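Long-range contacts in putative surface-anchored fimbrial subunit (Corynebacterium diphtheriae, PDB 3HTL), which probably serves as the backbone (shaft) subunit of a surface-anchored pilus, a rod of successive beta-rich domains: residues A[324-329]-A[397-402]; A[186-191]-A[233-238]; A[213-218]-A[238-243]; A[10-15]-A[29-34]. All coordinates share one frame; numbering follows the deposited sequence. Where two conformers were deposited one is given.

Contact 1 (A[324-329]-A[397-402]); sequences RTATFQ and TATASG. With NA (sodium ion), chain C.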
loop_
_atom_site.group_PDB
_atom_site.type_symbol
_atom_site.label_atom_id
_atom_site.label_comp_id
_atom_site.label_asym_id
_atom_site.label_seq_id
_atom_site.Cartn_x
_atom_site.Cartn_y
_atom_site.Cartn_z
ATOM N N ARG A 324 -31.913 34.711 15.347
ATOM C CA ARG A 324 -30.693 35.386 14.876
ATOM C C ARG A 324 -29.763 34.351 14.250
ATOM O O ARG A 324 -29.375 33.381 14.889
ATOM C CB ARG A 324 -29.991 36.126 16.015
ATOM C CG ARG A 324 -30.781 37.327 16.546
ATOM C CD ARG A 324 -30.081 38.063 17.654
ATOM N NE ARG A 324 -29.885 37.245 18.837
ATOM C CZ ARG A 324 -29.575 37.714 20.043
ATOM N NH1 ARG A 324 -29.453 39.019 20.271
ATOM N NH2 ARG A 324 -29.406 36.861 21.042
ATOM N N THR A 325 -29.423 34.603 12.994
ATOM C CA THR A 325 -28.812 33.650 12.093
ATOM C C THR A 325 -27.868 34.469 11.214
ATOM O O THR A 325 -28.216 35.585 10.807
ATOM C CB THR A 325 -29.947 33.013 11.232
ATOM O OG1 THR A 325 -30.327 31.734 11.774
ATOM C CG2 THR A 325 -29.581 32.899 9.765
ATOM N N ALA A 326 -26.676 33.926 10.931
ATOM C CA ALA A 326 -25.774 34.517 9.954
ATOM C C ALA A 326 -25.252 33.436 9.027
ATOM O O ALA A 326 -25.229 32.251 9.375
ATOM C CB ALA A 326 -24.616 35.220 10.633
ATOM N N THR A 327 -24.828 33.869 7.841
ATOM C CA THR A 327 -24.391 32.962 6.802
ATOM C C THR A 327 -23.002 33.413 6.326
ATOM O O THR A 327 -22.740 34.602 6.157
ATOM C CB THR A 327 -25.397 32.947 5.618
ATOM O OG1 THR A 327 -26.701 32.602 6.107
ATOM C CG2 THR A 327 -24.993 31.945 4.548
ATOM N N PHE A 328 -22.116 32.438 6.174
ATOM C CA PHE A 328 -20.775 32.647 5.671
ATOM C C PHE A 328 -20.436 31.765 4.465
ATOM O O PHE A 328 -20.979 30.650 4.259
ATOM C CB PHE A 328 -19.755 32.360 6.759
ATOM C CG PHE A 328 -19.901 33.223 7.948
ATOM C CD1 PHE A 328 -19.132 34.355 8.085
ATOM C CD2 PHE A 328 -20.808 32.892 8.955
ATOM C CE1 PHE A 328 -19.248 35.144 9.176
ATOM C CE2 PHE A 328 -20.937 33.703 10.055
ATOM C CZ PHE A 328 -20.165 34.825 10.168
ATOM N N GLN A 329 -19.514 32.291 3.671
ATOM C CA GLN A 329 -18.879 31.527 2.610
ATOM C C GLN A 329 -17.395 31.489 2.843
ATOM O O GLN A 329 -16.819 32.448 3.344
ATOM C CB GLN A 329 -19.232 32.135 1.251
ATOM C CG GLN A 329 -20.678 31.797 0.899
ATOM C CD GLN A 329 -21.060 32.073 -0.538
ATOM O OE1 GLN A 329 -20.934 33.199 -1.030
ATOM N NE2 GLN A 329 -21.600 31.057 -1.197
ATOM N N THR A 397 -22.241 36.734 4.391
ATOM C CA THR A 397 -23.183 37.062 3.320
ATOM C C THR A 397 -24.561 37.485 3.818
ATOM O O THR A 397 -25.302 38.139 3.096
ATOM C CB THR A 397 -23.369 35.907 2.347
ATOM O OG1 THR A 397 -23.840 34.728 3.031
ATOM C CG2 THR A 397 -22.068 35.615 1.600
ATOM N N ALA A 398 -24.886 37.096 5.040
ATOM C CA ALA A 398 -26.150 37.477 5.656
ATOM C C ALA A 398 -25.955 37.514 7.158
ATOM O O ALA A 398 -25.031 36.883 7.697
ATOM C CB ALA A 398 -27.205 36.501 5.283
ATOM N N THR A 399 -26.810 38.270 7.833
ATOM C CA THR A 399 -26.723 38.425 9.272
ATOM C C THR A 399 -28.139 38.597 9.840
ATOM O O THR A 399 -29.076 38.318 9.141
ATOM C CB THR A 399 -25.779 39.544 9.664
ATOM O OG1 THR A 399 -25.602 39.553 11.088
ATOM C CG2 THR A 399 -26.281 40.939 9.187
ATOM N N ALA A 400 -28.273 38.983 11.099
ATOM C CA ALA A 400 -29.599 39.087 11.712
ATOM C C ALA A 400 -30.161 40.491 11.423
ATOM O O ALA A 400 -29.408 41.400 11.060
ATOM C CB ALA A 400 -29.517 38.822 13.182
ATOM N N SER A 401 -31.473 40.675 11.567
ATOM C CA SER A 401 -32.046 42.006 11.296
ATOM C C SER A 401 -31.534 43.006 12.326
ATOM O O SER A 401 -31.408 42.689 13.518
ATOM C CB SER A 401 -33.579 41.977 11.206
ATOM O OG SER A 401 -34.158 41.020 12.066
ATOM N N GLY A 402 -31.161 44.193 11.846
ATOM C CA GLY A 402 -30.596 45.222 12.707
ATOM C C GLY A 402 -29.106 45.218 12.947
ATOM O O GLY A 402 -28.597 46.135 13.583
HETATM NA NA NA C . -23.433 41.074 11.421
#
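T327 pairs with A398 across two antiparallel backbones, and T397 and A398 both face T327, the definition of a classic beta bulge. T327 N bonds to A398 O at 3.0 Å. T327 O receives T397 N at 2.8 Å and, weakly, A398 N at 3.5 Å. A beta-branched threonine suits the extended backbone at T327. T397 has its hydroxyl between backbone N and carbonyl carbon (chi1 58°), which turns OG1 against the CG2 methyl of T327 at 3.4 Å, while its own CG2 runs across the side chain of Q329, 3.7 Å from OE1. Q329 NE2 is bonded to the carbonyl O of Q352. A398 is small enough to bring its CB within 4.0 Å of T327 CB on the same face. Farther along, the chain leaves the sheet. A400 rests its methyl on CG of R324, whose guanidinium group turns away to the carbonyl of P320. The CB of T399 points away from 324-329, with OG1 anti to the backbone N (chi1 -173°). T399 OG1 binds a sodium ion at 2.7 Å, together with E404 O and N432 OD1. The pair lies where strand 327-333 meets strand 391-398; strand 354-355 flanks 327-333 on its other edge, and F328 faces I311 of strand 302-315.

Contact 2 (A[186-191]-A[233-238]); sequences GFTVAD and SVQLAG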
loop_
_atom_site.group_PDB
_atom_site.type_symbol
_atom_site.label_atom_id
_atom_site.label_comp_id
_atom_site.label_asym_id
_atom_site.label_seq_id
_atom_site.Cartn_x
_atom_site.Cartn_y
_atom_site.Cartn_z
ATOM N N GLY A 186 2.718 -15.177 -10.286
ATOM C CA GLY A 186 1.585 -14.292 -10.161
ATOM C C GLY A 186 2.098 -12.887 -9.962
ATOM O O GLY A 186 3.294 -12.678 -9.805
ATOM N N PHE A 187 1.196 -11.924 -10.034
ATOM C CA PHE A 187 1.541 -10.527 -9.809
ATOM C C PHE A 187 0.267 -9.780 -9.444
ATOM O O PHE A 187 -0.601 -9.547 -10.280
ATOM C CB PHE A 187 2.213 -9.900 -11.043
ATOM C CG PHE A 187 3.257 -8.865 -10.700
ATOM C CD1 PHE A 187 2.962 -7.523 -10.709
ATOM C CD2 PHE A 187 4.532 -9.262 -10.334
ATOM C CE1 PHE A 187 3.944 -6.561 -10.374
ATOM C CE2 PHE A 187 5.506 -8.320 -9.980
ATOM C CZ PHE A 187 5.199 -6.971 -10.005
ATOM N N THR A 188 0.138 -9.452 -8.166
ATOM C CA THR A 188 -1.039 -8.760 -7.683
ATOM C C THR A 188 -0.647 -7.417 -7.055
ATOM O O THR A 188 0.318 -7.351 -6.299
ATOM C CB THR A 188 -1.766 -9.599 -6.619
ATOM O OG1 THR A 188 -2.230 -10.841 -7.191
ATOM C CG2 THR A 188 -2.957 -8.860 -6.061
ATOM N N VAL A 189 -1.390 -6.377 -7.379
ATOM C CA VAL A 189 -1.256 -5.092 -6.686
ATOM C C VAL A 189 -2.576 -4.857 -5.978
ATOM O O VAL A 189 -3.623 -4.880 -6.600
ATOM C CB VAL A 189 -0.938 -3.958 -7.639
ATOM C CG1 VAL A 189 -0.910 -2.597 -6.871
ATOM C CG2 VAL A 189 0.430 -4.186 -8.334
ATOM N N ALA A 190 -2.536 -4.718 -4.654
ATOM C CA ALA A 190 -3.746 -4.562 -3.865
ATOM C C ALA A 190 -3.682 -3.283 -3.026
ATOM O O ALA A 190 -2.612 -2.884 -2.544
ATOM C CB ALA A 190 -3.964 -5.784 -2.969
ATOM N N ASP A 191 -4.828 -2.647 -2.858
ATOM C CA ASP A 191 -4.907 -1.389 -2.104
ATOM C C ASP A 191 -6.151 -1.397 -1.231
ATOM O O ASP A 191 -7.284 -1.510 -1.728
ATOM C CB ASP A 191 -4.914 -0.242 -3.066
ATOM C CG ASP A 191 -4.730 1.111 -2.400
ATOM O OD1 ASP A 191 -5.185 1.327 -1.243
ATOM O OD2 ASP A 191 -4.019 1.920 -3.015
ATOM N N SER A 233 -8.088 -4.774 -6.051
ATOM C CA SER A 233 -7.091 -5.756 -6.465
ATOM C C SER A 233 -6.921 -5.783 -7.990
ATOM O O SER A 233 -7.914 -5.849 -8.735
ATOM C CB SER A 233 -7.559 -7.127 -6.021
ATOM O OG SER A 233 -6.567 -8.111 -6.256
ATOM N N VAL A 234 -5.670 -5.731 -8.441
ATOM C CA VAL A 234 -5.333 -5.908 -9.876
ATOM C C VAL A 234 -4.375 -7.091 -9.988
ATOM O O VAL A 234 -3.336 -7.094 -9.348
ATOM C CB VAL A 234 -4.705 -4.656 -10.452
ATOM C CG1 VAL A 234 -4.179 -4.918 -11.862
ATOM C CG2 VAL A 234 -5.695 -3.482 -10.408
ATOM N N GLN A 235 -4.742 -8.127 -10.765
ATOM C CA GLN A 235 -3.950 -9.337 -10.860
ATOM C C GLN A 235 -3.624 -9.617 -12.317
ATOM O O GLN A 235 -4.503 -9.507 -13.188
ATOM C CB GLN A 235 -4.683 -10.587 -10.367
ATOM C CG GLN A 235 -4.991 -10.671 -8.933
ATOM C CD GLN A 235 -5.108 -12.101 -8.468
ATOM O OE1 GLN A 235 -5.437 -13.025 -9.247
ATOM N NE2 GLN A 235 -4.813 -12.306 -7.203
ATOM N N LEU A 236 -2.371 -9.966 -12.568
ATOM C CA LEU A 236 -1.938 -10.317 -13.914
ATOM C C LEU A 236 -2.009 -11.823 -14.109
ATOM O O LEU A 236 -1.484 -12.570 -13.315
ATOM C CB LEU A 236 -0.513 -9.828 -14.164
ATOM C CG LEU A 236 -0.333 -8.396 -14.634
ATOM C CD1 LEU A 236 -1.194 -7.474 -13.894
ATOM C CD2 LEU A 236 1.147 -7.957 -14.547
ATOM N N ALA A 237 -2.619 -12.250 -15.208
ATOM C CA ALA A 237 -2.643 -13.678 -15.563
ATOM C C ALA A 237 -2.433 -13.852 -17.082
ATOM O O ALA A 237 -2.055 -12.902 -17.768
ATOM C CB ALA A 237 -3.950 -14.297 -15.112
ATOM N N GLY A 238 -2.676 -15.056 -17.603
ATOM C CA GLY A 238 -2.644 -15.278 -19.064
ATOM C C GLY A 238 -1.278 -15.001 -19.676
ATOM O O GLY A 238 -0.245 -15.227 -19.028
#
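S233 begins the final part of strand 229-236, which forms a regular antiparallel beta ladder with strand 188-192 in the Cna-B-like domain of the pilin. S233 sits beside A190, and the CG2 methyl of T188 comes 3.7 Å from its OG; small side chains suit this closely spaced, non-hydrogen-bonded pair. V234 follows on the opposite face as the hydrogen-bonded partner of V189. V234 N reaches V189 O and V189 N reaches V234 O, each at 2.9 Å. Both valines face inward, where V254 and L252 of strand 251-259 cover them, as expected of beta-branched residues in a sandwich core. Q235 returns to the T188 face, and its extended chain runs side by side with T188, pointing the same way; CG lies 3.3 Å from T188 OG1, a hydroxyl bonded to S278 O. L236 then bonds through its N to F187 O and drops its side chain on the core face. N279 ties the end of the ladder together, its amide taking F187 N and giving to L236 O. The F187 ring turns away toward F184, which it meets edge to face, while at the base of the side chain F187 CB packs 4.1 Å from both L236 CB and L236 CD2.

Contact 3 (A[213-218]-A[238-243]); sequences PINSTD and GATLQS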
loop_
_atom_site.group_PDB
_atom_site.type_symbol
_atom_site.label_atom_id
_atom_site.label_comp_id
_atom_site.label_asym_id
_atom_site.label_seq_id
_atom_site.Cartn_x
_atom_site.Cartn_y
_atom_site.Cartn_z
ATOM N N PRO A 213 -1.337 -0.079 -22.411
ATOM C CA PRO A 213 -2.405 -0.801 -21.744
ATOM C C PRO A 213 -2.198 -2.302 -21.891
ATOM O O PRO A 213 -1.471 -2.753 -22.781
ATOM C CB PRO A 213 -3.688 -0.328 -22.458
ATOM C CG PRO A 213 -3.249 0.503 -23.627
ATOM C CD PRO A 213 -1.758 0.492 -23.703
ATOM N N ILE A 214 -2.791 -3.054 -20.973
ATOM C CA ILE A 214 -2.769 -4.505 -20.990
ATOM C C ILE A 214 -4.156 -4.978 -21.409
ATOM O O ILE A 214 -5.162 -4.386 -21.006
ATOM C CB ILE A 214 -2.488 -5.075 -19.584
ATOM C CG1 ILE A 214 -1.392 -4.272 -18.876
ATOM C CG2 ILE A 214 -2.111 -6.540 -19.671
ATOM C CD1 ILE A 214 -0.938 -4.889 -17.595
ATOM N N ASN A 215 -4.207 -6.035 -22.205
ATOM C CA ASN A 215 -5.503 -6.579 -22.655
ATOM C C ASN A 215 -6.315 -7.118 -21.486
ATOM O O ASN A 215 -5.778 -7.694 -20.537
ATOM C CB ASN A 215 -5.365 -7.638 -23.766
ATOM C CG ASN A 215 -4.505 -8.821 -23.366
ATOM O OD1 ASN A 215 -4.880 -9.978 -23.587
ATOM N ND2 ASN A 215 -3.333 -8.542 -22.802
ATOM N N SER A 216 -7.618 -6.910 -21.577
ATOM C CA SER A 216 -8.509 -7.132 -20.466
ATOM C C SER A 216 -8.529 -8.576 -20.003
ATOM O O SER A 216 -8.605 -8.822 -18.811
ATOM C CB SER A 216 -9.920 -6.666 -20.825
ATOM O OG SER A 216 -9.922 -5.260 -21.016
ATOM N N THR A 217 -8.430 -9.524 -20.926
ATOM C CA THR A 217 -8.468 -10.933 -20.547
ATOM C C THR A 217 -7.386 -11.285 -19.512
ATOM O O THR A 217 -7.610 -12.112 -18.641
ATOM C CB THR A 217 -8.327 -11.857 -21.777
ATOM O OG1 THR A 217 -7.140 -11.507 -22.515
ATOM C CG2 THR A 217 -9.541 -11.717 -22.680
ATOM N N ASP A 218 -6.231 -10.633 -19.606
ATOM C CA ASP A 218 -5.078 -10.959 -18.764
ATOM C C ASP A 218 -5.102 -10.300 -17.369
ATOM O O ASP A 218 -4.490 -10.822 -16.441
ATOM C CB ASP A 218 -3.796 -10.578 -19.492
ATOM C CG ASP A 218 -3.567 -11.427 -20.745
ATOM O OD1 ASP A 218 -4.477 -12.223 -21.078
ATOM O OD2 ASP A 218 -2.484 -11.315 -21.375
ATOM N N GLY A 238 -2.676 -15.056 -17.603
ATOM C CA GLY A 238 -2.644 -15.278 -19.064
ATOM C C GLY A 238 -1.278 -15.001 -19.676
ATOM O O GLY A 238 -0.245 -15.227 -19.028
ATOM N N ALA A 239 -1.257 -14.515 -20.918
ATOM C CA ALA A 239 0.015 -14.352 -21.640
ATOM C C ALA A 239 0.832 -13.196 -21.046
ATOM O O ALA A 239 2.065 -13.240 -21.020
ATOM C CB ALA A 239 -0.223 -14.120 -23.132
ATOM N N THR A 240 0.134 -12.156 -20.607
ATOM C CA THR A 240 0.769 -11.026 -19.918
ATOM C C THR A 240 1.628 -11.525 -18.759
ATOM O O THR A 240 2.760 -11.088 -18.604
ATOM C CB THR A 240 -0.267 -10.004 -19.383
ATOM O OG1 THR A 240 -1.035 -9.477 -20.474
ATOM C CG2 THR A 240 0.425 -8.845 -18.671
ATOM N N LEU A 241 1.102 -12.441 -17.952
ATOM C CA LEU A 241 1.850 -12.916 -16.798
ATOM C C LEU A 241 3.027 -13.766 -17.242
ATOM O O LEU A 241 4.132 -13.604 -16.739
ATOM C CB LEU A 241 0.975 -13.727 -15.856
ATOM C CG LEU A 241 1.691 -14.377 -14.677
ATOM C CD1 LEU A 241 2.260 -13.332 -13.694
ATOM C CD2 LEU A 241 0.750 -15.346 -13.971
ATOM N N GLN A 242 2.765 -14.677 -18.183
ATOM C CA GLN A 242 3.808 -15.575 -18.716
ATOM C C GLN A 242 4.951 -14.842 -19.387
ATOM O O GLN A 242 6.049 -15.367 -19.461
ATOM C CB GLN A 242 3.215 -16.566 -19.724
ATOM C CG GLN A 242 2.293 -17.587 -19.115
ATOM C CD GLN A 242 2.874 -18.224 -17.882
ATOM O OE1 GLN A 242 2.245 -18.212 -16.816
ATOM N NE2 GLN A 242 4.089 -18.766 -18.000
ATOM N N SER A 243 4.694 -13.645 -19.890
ATOM C CA SER A 243 5.729 -12.876 -20.556
ATOM C C SER A 243 6.231 -11.715 -19.692
ATOM O O SER A 243 7.039 -10.915 -20.139
ATOM C CB SER A 243 5.213 -12.359 -21.890
ATOM O OG SER A 243 4.156 -11.447 -21.695
HETATM O O HOH W 1 -3.840 -13.999 -22.722
#
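D218 and T240 carry this contact between the 213-218 loop and the first turn of helix 238-242. With CG anti to its carbonyl carbon (chi1 -66°), D218 swings its carboxylate toward the helix start, and OD2 takes two bonds from one residue. T240 OG1 approaches in the anti lone-pair direction, at a short 2.5 Å, whereas T240 N comes from above the carboxylate plane at 2.9 Å. The threonine is set for this double grip by its own first torsion (-60°): OG1 is turned back beside the backbone N, so hydroxyl and amide converge on the same oxygen. I214 crosses the T240 side chain at about a right angle and covers it with its CG2 methyl, which touches both T240 OG1 (3.2 Å) and T240 CG2 (3.6 Å); the isoleucine leans in turn on V207 and L209. The other carboxylate oxygen, OD1, accepts from a water that in turn accepts A239 N at 3.2 Å. N215 folds back over its own backbone (chi1 58°), which lets ND2 make a weak bond of 3.2 Å to D218 OD2, while the backbone O of N215 accepts D218 N at 3.1 Å and closes the turn. G238, at a positive phi, lies at the approach to the helix, in a conformation that comes easily to glycine. One helix amide, a hydroxyl, a weakly bonded asparagine amide and a water that also takes A239 N converge on one carboxylate, which would probably stabilise D218 as an anion despite its burial.

Contact 4 (A[10-15]-A[29-34]); sequences HALMGL and IGLPKV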
loop_
_atom_site.group_PDB
_atom_site.type_symbol
_atom_site.label_atom_id
_atom_site.label_comp_id
_atom_site.label_asym_id
_atom_site.label_seq_id
_atom_site.Cartn_x
_atom_site.Cartn_y
_atom_site.Cartn_z
ATOM N N HIS A 10 20.975 -20.875 3.305
ATOM C CA HIS A 10 21.410 -19.466 3.163
ATOM C C HIS A 10 20.625 -18.841 2.017
ATOM O O HIS A 10 20.785 -19.246 0.850
ATOM C CB HIS A 10 22.901 -19.395 2.848
ATOM C CG HIS A 10 23.759 -20.140 3.807
ATOM N ND1 HIS A 10 24.191 -19.598 5.001
ATOM C CD2 HIS A 10 24.227 -21.411 3.780
ATOM C CE1 HIS A 10 24.900 -20.502 5.658
ATOM N NE2 HIS A 10 24.948 -21.602 4.929
ATOM N N ALA A 11 19.783 -17.855 2.341
ATOM C CA ALA A 11 18.914 -17.217 1.369
ATOM C C ALA A 11 19.652 -16.083 0.683
ATOM O O ALA A 11 19.802 -15.004 1.255
ATOM C CB ALA A 11 17.679 -16.699 2.047
ATOM N N LEU A 12 20.099 -16.312 -0.546
ATOM C CA LEU A 12 20.929 -15.341 -1.262
ATOM C C LEU A 12 20.064 -14.462 -2.146
ATOM O O LEU A 12 19.181 -14.965 -2.815
ATOM C CB LEU A 12 21.952 -16.069 -2.136
ATOM C CG LEU A 12 23.324 -16.360 -1.516
ATOM C CD1 LEU A 12 23.264 -16.757 -0.058
ATOM C CD2 LEU A 12 24.129 -17.360 -2.379
HETATM N N MSE A 13 20.335 -13.165 -2.168
HETATM C CA MSE A 13 19.625 -12.258 -3.057
HETATM C C MSE A 13 20.431 -12.042 -4.338
HETATM O O MSE A 13 21.541 -11.518 -4.300
HETATM C CB MSE A 13 19.367 -10.925 -2.356
HETATM C CG MSE A 13 18.895 -9.822 -3.291
HETATM SE SE MSE A 13 18.420 -8.163 -2.352
HETATM C CE MSE A 13 20.196 -7.618 -1.743
ATOM N N GLY A 14 19.896 -12.461 -5.477
ATOM C CA GLY A 14 20.634 -12.293 -6.744
ATOM C C GLY A 14 20.168 -13.237 -7.809
ATOM O O GLY A 14 19.280 -14.046 -7.575
ATOM N N LEU A 15 20.774 -13.124 -8.986
ATOM C CA LEU A 15 20.419 -13.958 -10.123
ATOM C C LEU A 15 21.420 -15.132 -10.217
ATOM O O LEU A 15 22.630 -14.921 -10.107
ATOM C CB LEU A 15 20.409 -13.108 -11.407
ATOM C CG LEU A 15 19.366 -11.974 -11.411
ATOM C CD1 LEU A 15 19.570 -10.961 -12.541
ATOM C CD2 LEU A 15 17.982 -12.552 -11.458
ATOM N N ILE A 29 27.823 -18.306 -4.115
ATOM C CA ILE A 29 27.944 -18.108 -2.661
ATOM C C ILE A 29 28.424 -16.713 -2.186
ATOM O O ILE A 29 28.324 -16.440 -1.003
ATOM C CB ILE A 29 28.853 -19.191 -2.014
ATOM C CG1 ILE A 29 30.199 -19.300 -2.748
ATOM C CG2 ILE A 29 28.128 -20.536 -1.995
ATOM C CD1 ILE A 29 30.165 -20.057 -4.069
ATOM N N GLY A 30 28.935 -15.860 -3.086
ATOM C CA GLY A 30 29.319 -14.456 -2.771
ATOM C C GLY A 30 28.181 -13.430 -2.685
ATOM O O GLY A 30 28.345 -12.324 -2.165
ATOM N N LEU A 31 27.017 -13.791 -3.193
ATOM C CA LEU A 31 25.836 -12.955 -3.091
ATOM C C LEU A 31 25.433 -12.668 -1.633
ATOM O O LEU A 31 25.699 -13.456 -0.721
ATOM C CB LEU A 31 24.657 -13.621 -3.826
ATOM C CG LEU A 31 24.806 -13.778 -5.340
ATOM C CD1 LEU A 31 23.660 -14.667 -5.900
ATOM C CD2 LEU A 31 24.809 -12.421 -5.990
ATOM N N PRO A 32 24.803 -11.505 -1.397
ATOM C CA PRO A 32 24.368 -11.177 -0.028
ATOM C C PRO A 32 23.343 -12.154 0.532
ATOM O O PRO A 32 22.438 -12.578 -0.201
ATOM C CB PRO A 32 23.731 -9.783 -0.185
ATOM C CG PRO A 32 23.400 -9.666 -1.637
ATOM C CD PRO A 32 24.434 -10.462 -2.365
ATOM N N LYS A 33 23.486 -12.507 1.814
ATOM C CA LYS A 33 22.497 -13.334 2.529
ATOM C C LYS A 33 21.398 -12.424 3.083
ATOM O O LYS A 33 21.642 -11.243 3.364
ATOM C CB LYS A 33 23.135 -14.146 3.659
ATOM C CG LYS A 33 24.154 -15.189 3.206
ATOM C CD LYS A 33 24.676 -15.978 4.346
ATOM C CE LYS A 33 25.921 -16.790 3.962
ATOM N NZ LYS A 33 26.442 -17.369 5.197
ATOM N N VAL A 34 20.184 -12.947 3.213
ATOM C CA VAL A 34 19.034 -12.135 3.617
ATOM C C VAL A 34 18.361 -12.771 4.816
ATOM O O VAL A 34 18.145 -13.987 4.844
ATOM C CB VAL A 34 18.030 -11.956 2.471
ATOM C CG1 VAL A 34 16.809 -11.073 2.914
ATOM C CG2 VAL A 34 18.741 -11.331 1.261
#
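An isolated beta bridge joins L12, near the end of strand 5-13, to K33 in the loop that precedes strand 38-44, within the N-terminal pilin domain. Two backbone bonds flank the pair: M13 N to P32 O and V34 N to A11 O, both 2.9 Å. P32 has no N-H of its own; it serves the bridge through its carbonyl, while its ring packs on M13. L12 lays its isobutyl group at about a right angle to L31, CG to CB 3.8 Å, and its CD1 touches K33 CG at 3.7 Å. L31 also carries CD1 over the CA of G14, at 3.9 Å, a close approach to which a residue without a side chain is suited. M13, a selenomethionine, has CG anti to the backbone N (chi1 168°) and bends back at chi3, bringing CE within 3.8 Å of P32 CG; V34 packs a methyl on its CB. The long, extended K33 chain runs alongside H10, CE 3.5 Å from ND1, while H10 NE2 is bonded to H136. The loop thus lies against the end of strand 5-13, which pairs elsewhere with strand 131-143, in a beta-rich domain of the transthyretin clan.

Overall arrangement
From the N terminus, contact 4 comes first, closing the short loop, partly unmodelled, between strand 5-13 and strand 38-44 in the N-terminal domain. The middle domain follows with contacts 2 and 3, which cross: residues 213-218 lie between the two segments of contact 2, and 238-243 follow directly, G238 being common to both. They touch where A237 N lies 2.7 Å from D218 O and L241 packs on L236, tying the strand ladder to the helix and loop at its end. Contact 1 closes a 67-residue excursion in the C-terminal part, its centre about 72 Å from that of contact 4, on the opposite side of the chain's centre.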